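Local coordinates for outer membrane protein TP0453 (Treponema pallidum, PDB 3K8G), which increases the permeability of lipid membranes, notably at acidic pH, and might take part in ligand transport at the outer membrane, at residues A28-L33 with Q160-Y165; Y200-S205 with G241-E246. One frame throughout, in Å; residues are numbered along the deposited sequence.

Both contacts reach the antiparallel strands of the U-shaped half-barrel, and each also involves the start of an amphipathic helix: 31-41 in contact 1, 245-253 in contact 2. Contact 1 is the smaller and only partly buried: a loop and the first turn of a helix meet the loop leading into a strand and the strand itself, held by one asparagine amide, a glutamine side chain, a water and a few apolar atoms. Contact 2 is largely buried and rests on paired backbone hydrogen bonds between strands 199-207 and 235-244, with tyrosine rings packed on one face. The two touch: N30 OD1 lies 2.7 Å from Y200 OH, a probable hydrogen bond, and L33 packs on the same tyrosine.

Contact 1: A28-L33 with Q160-Y165; sequences AGNENL and QTVALY
On the solvent side, the extended side chain of Q160 runs alongside the A28-G29 backbone, its CD 3.3 Å from A28 O and its OE1 3.4 Å from G29 CA, while its own carbonyl, in the chain leading into strand 162-166, takes up the amide of N30. ND2 of N30 donates to Q160 O over 3.0 Å; the N-H points almost straight at the acceptor (177°), which lies in the amide plane of N30. A water donates to both N30 OD1 and Q160 O, closing a second route between the same two residues. ND2 also bonds to P26 O and OD1 to Y200 OH, so both ends of the amide are held and its rotation is fixed. N30 is the N-cap residue of amphipathic helix 31-41, and its side chain is spent on tying the helix start to the strands of the half-barrel rather than on a capping bond. CG2 of V162 packs against this amide, 3.5 Å from N30 OD1; with CG1 anti to the backbone N (chi1 174°), CG2 is the branch left facing the asparagine. L33 CD2 adds a looser apolar touch to the same methyl.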
# COMPACT_ATOMS: atom_id res chain seq x y z
N ALA A 28 8.15 8.80 -6.81
CA ALA A 28 8.80 9.04 -8.14
C ALA A 28 8.65 7.85 -9.08
O ALA A 28 9.00 6.71 -8.73
CB ALA A 28 10.26 9.42 -7.98
N GLY A 29 8.07 8.11 -10.25
CA GLY A 29 7.80 7.07 -11.25
C GLY A 29 6.44 6.41 -11.11
O GLY A 29 6.00 5.67 -12.02
N ASN A 30 5.75 6.69 -10.00
CA ASN A 30 4.44 6.11 -9.74
C ASN A 30 3.30 7.10 -9.52
O ASN A 30 2.25 6.75 -8.96
CB ASN A 30 4.52 5.12 -8.57
CG ASN A 30 5.52 4.03 -8.83
OD1 ASN A 30 5.36 3.26 -9.74
ND2 ASN A 30 6.58 3.98 -8.03
N GLU A 31 3.50 8.32 -10.01
CA GLU A 31 2.57 9.42 -9.79
C GLU A 31 1.16 9.18 -10.28
O GLU A 31 0.19 9.43 -9.56
CB GLU A 31 3.15 10.74 -10.39
CG GLU A 31 4.49 11.17 -9.77
CD GLU A 31 5.72 10.63 -10.50
OE1 GLU A 31 5.62 9.70 -11.33
OE2 GLU A 31 6.82 11.15 -10.25
N ASN A 32 1.03 8.68 -11.51
CA ASN A 32 -0.28 8.41 -12.10
C ASN A 32 -1.03 7.33 -11.32
O ASN A 32 -2.20 7.48 -10.98
CB ASN A 32 -0.14 7.99 -13.57
CG ASN A 32 -1.48 7.56 -14.20
OD1 ASN A 32 -1.66 6.39 -14.59
ND2 ASN A 32 -2.42 8.50 -14.30
N LEU A 33 -0.34 6.22 -11.05
CA LEU A 33 -0.96 5.14 -10.27
C LEU A 33 -1.53 5.64 -8.93
O LEU A 33 -2.67 5.36 -8.57
CB LEU A 33 0.04 4.02 -10.03
CG LEU A 33 -0.48 2.91 -9.09
CD1 LEU A 33 -1.56 2.16 -9.85
CD2 LEU A 33 0.66 1.98 -8.66
N GLN A 160 12.25 2.45 -8.08
CA GLN A 160 10.87 2.92 -8.20
C GLN A 160 9.86 1.76 -8.18
O GLN A 160 8.71 1.89 -8.59
CB GLN A 160 10.72 3.76 -9.47
CG GLN A 160 11.84 4.84 -9.55
CD GLN A 160 11.57 5.90 -10.58
OE1 GLN A 160 10.91 5.64 -11.59
NE2 GLN A 160 12.07 7.11 -10.33
N THR A 161 10.32 0.61 -7.69
CA THR A 161 9.48 -0.59 -7.57
C THR A 161 8.44 -0.42 -6.46
O THR A 161 8.78 -0.06 -5.34
CB THR A 161 10.36 -1.82 -7.31
OG1 THR A 161 11.25 -2.00 -8.43
CG2 THR A 161 9.53 -3.10 -7.19
N VAL A 162 7.19 -0.69 -6.81
CA VAL A 162 6.05 -0.77 -5.90
C VAL A 162 6.03 -2.20 -5.33
O VAL A 162 6.20 -3.16 -6.08
CB VAL A 162 4.74 -0.48 -6.66
CG1 VAL A 162 3.46 -0.69 -5.75
CG2 VAL A 162 4.75 0.92 -7.25
N ALA A 163 5.88 -2.33 -4.00
CA ALA A 163 5.90 -3.67 -3.36
C ALA A 163 4.59 -3.95 -2.63
O ALA A 163 4.08 -3.08 -1.93
CB ALA A 163 7.12 -3.77 -2.38
N LEU A 164 4.03 -5.16 -2.77
CA LEU A 164 2.88 -5.51 -1.98
C LEU A 164 3.14 -6.85 -1.32
O LEU A 164 3.77 -7.72 -1.92
CB LEU A 164 1.60 -5.61 -2.82
CG LEU A 164 0.88 -4.27 -3.12
CD1 LEU A 164 1.43 -3.70 -4.39
CD2 LEU A 164 -0.62 -4.51 -3.24
N TYR A 165 2.70 -6.98 -0.08
CA TYR A 165 2.71 -8.28 0.56
C TYR A 165 1.29 -8.61 0.99
O TYR A 165 0.68 -7.86 1.77
CB TYR A 165 3.64 -8.25 1.77
CG TYR A 165 3.67 -9.61 2.49
CD1 TYR A 165 4.03 -10.75 1.79
CD2 TYR A 165 3.36 -9.73 3.86
CE1 TYR A 165 4.08 -11.99 2.40
CE2 TYR A 165 3.44 -11.00 4.48
CZ TYR A 165 3.80 -12.11 3.72
OH TYR A 165 3.88 -13.40 4.25
O HOH W 1 7.61 2.24 -10.97

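Contact 2: Y200-S205 with G241-E246; sequences YLYTLS and GTISAE
Four backbone hydrogen bonds join Y200-Y202 to G241-I243. The shortest runs from Y200 N to I243 O at 2.7 Å, and I243 N returns a bond to Y200 O at 3.1 Å. Y202 and G241 form the second reciprocal pair: Y202 N reaches G241 O over 2.9 Å, whereas the bond from G241 N to Y202 O is longer and more bent, with an angle of 139° at the hydrogen. Between them L201 and T242 make a non-hydrogen-bonded pair, where T242 CA to Y200 O and L201 CA to G241 O add a weak CA-H...O contact to each of two carbonyls that already accept an N-H. This is antiparallel pairing of neighbouring, markedly twisted strands of the half-barrel (135° between their directions).

On the face shared by Y200, Y202 and I243, the ring of Y202 folds over G241. Its CG sits between the backbone N and the carbonyl carbon (chi1 64°), which swings the ring across to the partner strand; G241 CA lies over one ring face, displaced toward the rim and 3.8 Å from the centroid, in a CH-pi contact. CG2 of I243 fits between the tyrosines, 4.0 Å from Y202 CD1 and equally close to Y200 CB. Further along, CE1, at the edge of the Y200 ring, lies 3.9 Å from A245 CB, near the ring plane, in the first turn of amphipathic helix 245-253, while S244 OG caps that helix through R247 N. L176 of helix 169-176 touches I243.

With the backbone polar groups of Y200, Y202, G241 and I243 paired across the strands, the buried face can be built from aromatic and aliphatic carbon, while the Y200 hydroxyl reaches N30, the residue just before helix 31-41.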
# COMPACT_ATOMS: atom_id res chain seq x y z
N TYR A 200 2.12 -1.59 -15.85
CA TYR A 200 3.09 -2.07 -14.87
C TYR A 200 3.58 -3.45 -15.27
O TYR A 200 2.78 -4.29 -15.63
CB TYR A 200 2.47 -2.07 -13.44
CG TYR A 200 2.59 -0.71 -12.81
CD1 TYR A 200 1.71 0.31 -13.15
CD2 TYR A 200 3.65 -0.41 -11.95
CE1 TYR A 200 1.85 1.61 -12.60
CE2 TYR A 200 3.80 0.88 -11.40
CZ TYR A 200 2.89 1.87 -11.72
OH TYR A 200 3.07 3.13 -11.17
N LEU A 201 4.90 -3.65 -15.23
CA LEU A 201 5.51 -4.97 -15.37
C LEU A 201 5.63 -5.55 -13.95
O LEU A 201 5.95 -4.79 -13.03
CB LEU A 201 6.94 -4.82 -15.88
CG LEU A 201 7.25 -5.12 -17.35
CD1 LEU A 201 8.51 -4.37 -17.74
CD2 LEU A 201 7.41 -6.62 -17.60
N TYR A 202 5.40 -6.84 -13.77
CA TYR A 202 5.51 -7.37 -12.38
C TYR A 202 6.13 -8.74 -12.26
O TYR A 202 6.21 -9.49 -13.25
CB TYR A 202 4.16 -7.33 -11.65
CG TYR A 202 3.11 -8.20 -12.25
CD1 TYR A 202 2.16 -7.66 -13.12
CD2 TYR A 202 3.05 -9.57 -11.96
CE1 TYR A 202 1.19 -8.45 -13.70
CE2 TYR A 202 2.09 -10.37 -12.55
CZ TYR A 202 1.16 -9.79 -13.40
OH TYR A 202 0.19 -10.57 -13.97
N THR A 203 6.60 -9.05 -11.04
CA THR A 203 7.00 -10.40 -10.69
C THR A 203 6.24 -10.67 -9.42
O THR A 203 6.09 -9.78 -8.57
CB THR A 203 8.49 -10.54 -10.30
OG1 THR A 203 9.33 -9.92 -11.27
CG2 THR A 203 8.89 -12.01 -10.21
N LEU A 204 5.81 -11.91 -9.26
CA LEU A 204 5.18 -12.30 -8.01
C LEU A 204 5.60 -13.71 -7.63
O LEU A 204 6.05 -14.52 -8.48
CB LEU A 204 3.65 -12.15 -8.07
CG LEU A 204 2.81 -13.04 -9.01
CD1 LEU A 204 2.52 -14.43 -8.38
CD2 LEU A 204 1.49 -12.35 -9.35
N SER A 205 5.48 -13.98 -6.34
CA SER A 205 5.65 -15.29 -5.82
C SER A 205 4.38 -15.60 -5.03
O SER A 205 3.89 -14.74 -4.27
CB SER A 205 6.88 -15.30 -4.92
OG SER A 205 7.10 -16.58 -4.39
N GLY A 241 4.83 -10.36 -16.04
CA GLY A 241 3.41 -10.13 -16.27
C GLY A 241 3.20 -8.65 -16.50
O GLY A 241 4.06 -7.83 -16.13
N THR A 242 2.08 -8.29 -17.14
CA THR A 242 1.71 -6.88 -17.31
C THR A 242 0.27 -6.62 -16.89
O THR A 242 -0.59 -7.47 -17.04
CB THR A 242 1.86 -6.43 -18.77
OG1 THR A 242 1.12 -7.32 -19.61
CG2 THR A 242 3.35 -6.44 -19.19
N ILE A 243 0.01 -5.44 -16.36
CA ILE A 243 -1.32 -4.97 -16.00
C ILE A 243 -1.31 -3.46 -16.22
O ILE A 243 -0.30 -2.81 -15.92
CB ILE A 243 -1.65 -5.30 -14.50
CG1 ILE A 243 -3.06 -4.84 -14.10
CG2 ILE A 243 -0.57 -4.73 -13.55
CD1 ILE A 243 -3.52 -5.35 -12.73
N SER A 244 -2.40 -2.90 -16.74
CA SER A 244 -2.44 -1.45 -16.97
C SER A 244 -2.46 -0.75 -15.62
O SER A 244 -2.94 -1.34 -14.62
CB SER A 244 -3.65 -1.04 -17.80
OG SER A 244 -4.85 -1.16 -17.04
N ALA A 245 -1.95 0.48 -15.58
CA ALA A 245 -1.97 1.29 -14.37
C ALA A 245 -3.40 1.50 -13.91
O ALA A 245 -3.68 1.48 -12.71
CB ALA A 245 -1.29 2.64 -14.61
N GLU A 246 -4.32 1.71 -14.85
CA GLU A 246 -5.73 1.84 -14.49
C GLU A 246 -6.30 0.58 -13.81
O GLU A 246 -7.05 0.69 -12.83
CB GLU A 246 -6.60 2.25 -15.69
CG GLU A 246 -7.92 1.49 -15.75
CD GLU A 246 -9.13 2.38 -15.93
OE1 GLU A 246 -9.31 2.91 -17.05
OE2 GLU A 246 -9.89 2.53 -14.95